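3-keto-5-aminohexanoate cleavage protein (Archaeoglobus fulgidus, PDB 3LOT) probably catalyses, as a zinc-dependent TIM-barrel enzyme of the beta-keto acid cleavage family, the cleavage of 3-keto-5-aminohexanoate. Local coordinates at residues M244-G247 and T248-V251. Residues are numbered along the deposited sequence; the frame is centred on the assembly and turned at random.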
HETATM    1  N   MSE D 244     -13.482 -14.278 -11.502  1.00 11.04           N
HETATM    2  CA  MSE D 244     -13.328 -13.460 -12.724  1.00 11.41           C
HETATM    3  C   MSE D 244     -12.777 -12.055 -12.418  1.00 10.88           C
HETATM    4  O   MSE D 244     -11.860 -11.588 -13.103  1.00 11.81           O
HETATM    5  CB  MSE D 244     -14.612 -13.440 -13.542  1.00 11.55           C
HETATM    6  CG  MSE D 244     -15.045 -14.793 -14.110  1.00 12.40           C
HETATM    7 SE   MSE D 244     -13.790 -15.500 -15.395  0.75 12.67          SE
HETATM    8  CE  MSE D 244     -14.505 -17.347 -15.460  1.00 12.07           C
ATOM      9  N   PRO D 245     -13.308 -11.363 -11.388  1.00 11.23           N
ATOM     10  CA  PRO D 245     -12.803 -10.017 -11.053  1.00 10.75           C
ATOM     11  C   PRO D 245     -11.301 -10.007 -10.684  1.00 10.48           C
ATOM     12  O   PRO D 245     -10.484  -9.221 -11.262  1.00  8.35           O
ATOM     13  CB  PRO D 245     -13.663  -9.602  -9.839  1.00 11.72           C
ATOM     14  CG  PRO D 245     -14.873 -10.371  -9.971  1.00 12.10           C
ATOM     15  CD  PRO D 245     -14.462 -11.719 -10.555  1.00 10.73           C
ATOM     16  N   LEU D 246     -10.912 -10.901  -9.787  0.60  9.36           N
ATOM     17  CA  LEU D 246      -9.514 -10.939  -9.375  0.60 10.01           C
ATOM     18  C   LEU D 246      -8.631 -11.531 -10.483  0.60 11.00           C
ATOM     19  O   LEU D 246      -7.489 -11.118 -10.670  0.60 10.53           O
ATOM     20  CB  LEU D 246      -9.351 -11.693  -8.053  0.60 10.04           C
ATOM     21  CG  LEU D 246     -10.153 -11.134  -6.898  0.60  6.64           C
ATOM     22  CD1 LEU D 246      -9.744 -11.805  -5.586  0.60  5.97           C
ATOM     23  CD2 LEU D 246      -9.925  -9.630  -6.813  0.60  6.26           C
ATOM     24  N   GLY D 247      -9.155 -12.484 -11.239  1.00 11.45           N
ATOM     25  CA  GLY D 247      -8.395 -12.958 -12.381  1.00 11.77           C
ATOM     26  C   GLY D 247      -8.095 -11.871 -13.409  1.00 11.45           C
ATOM     27  O   GLY D 247      -6.998 -11.806 -13.947  1.00 10.64           O
ATOM     28  N   THR D 248      -9.103 -11.046 -13.693  1.00 11.62           N
ATOM     29  CA  THR D 248      -8.952  -9.833 -14.513  1.00 11.87           C
ATOM     30  C   THR D 248      -7.953  -8.800 -13.920  1.00 11.93           C
ATOM     31  O   THR D 248      -7.092  -8.302 -14.645  1.00 11.14           O
ATOM     32  CB  THR D 248     -10.321  -9.182 -14.840  1.00 11.34           C
ATOM     33  OG1 THR D 248     -11.199 -10.185 -15.378  1.00 11.09           O
ATOM     34  CG2 THR D 248     -10.185  -8.025 -15.846  1.00  8.55           C
ATOM     35  N   LEU D 249      -8.042  -8.526 -12.614  1.00 11.47           N
ATOM     36  CA  LEU D 249      -7.030  -7.756 -11.900  1.00 11.02           C
ATOM     37  C   LEU D 249      -5.603  -8.283 -12.189  1.00 10.96           C
ATOM     38  O   LEU D 249      -4.694  -7.514 -12.552  1.00 10.29           O
ATOM     39  CB  LEU D 249      -7.307  -7.785 -10.396  1.00 10.05           C
ATOM     40  CG  LEU D 249      -6.330  -7.086  -9.463  1.00 10.46           C
ATOM     41  CD1 LEU D 249      -6.236  -5.533  -9.812  1.00 11.23           C
ATOM     42  CD2 LEU D 249      -6.768  -7.310  -7.983  1.00  9.68           C
ATOM     43  N   ALA D 250      -5.433  -9.585 -12.033  1.00 11.18           N
ATOM     44  CA  ALA D 250      -4.126 -10.234 -12.249  1.00 11.76           C
ATOM     45  C   ALA D 250      -3.610  -9.902 -13.642  1.00 12.10           C
ATOM     46  O   ALA D 250      -2.480  -9.458 -13.780  1.00 12.77           O
ATOM     47  CB  ALA D 250      -4.201 -11.747 -12.034  1.00 10.54           C
ATOM     48  N   VAL D 251      -4.447 -10.079 -14.667  1.00 13.92           N
ATOM     49  CA  VAL D 251      -4.043  -9.782 -16.045  1.00 13.88           C
ATOM     50  C   VAL D 251      -3.661  -8.315 -16.216  1.00 13.86           C
ATOM     51  O   VAL D 251      -2.693  -7.993 -16.895  1.00 13.20           O
ATOM     52  CB  VAL D 251      -5.112 -10.234 -17.066  1.00 15.09           C
ATOM     53  CG1 VAL D 251      -4.790  -9.722 -18.481  1.00 12.59           C
ATOM     54  CG2 VAL D 251      -5.171 -11.759 -17.082  1.00 13.79           C
TER
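T248 bonds back to M244 twice in a one-turn, i to i+4 contact within helix 243-252, the helical link of the beta-alpha-beta unit between the parallel strands 232-238 and 256-259 of the TIM barrel. The carbonyl oxygen of M244 takes the backbone N of T248 at 2.9 Å and its OG1 at 2.8 Å. These two donors arrive from opposite faces of the carbonyl plane, OG1 tilted 34° from it, so one oxygen serves both. The torsion of T248 explains this: OG1 stands beside its own backbone N (chi1 -51°), turned back along the helix. Alpha-helical bonding carries on from L249 N to P245 O, nearly straight with an N-H...O angle of 170°, and from A250 N to L246 O. The last of the series, V251 N to G247 O, is slightly longer at 3.2 Å. On another side of the helix L249 packs on V213 and V216 of helix 213-226, and A250 on W234 and L236 of strand 232-238; T248 and L249 each meet their own counterpart in a second subunit. A valine in place of T248, having no hydroxyl, would probably leave M244 O with the backbone N alone and the side chain freer to turn. The hydroxyl's bond is thus made inside the helix, consistent with a polar side chain being tolerated in a buried position where T248 packs against T248 of the second subunit.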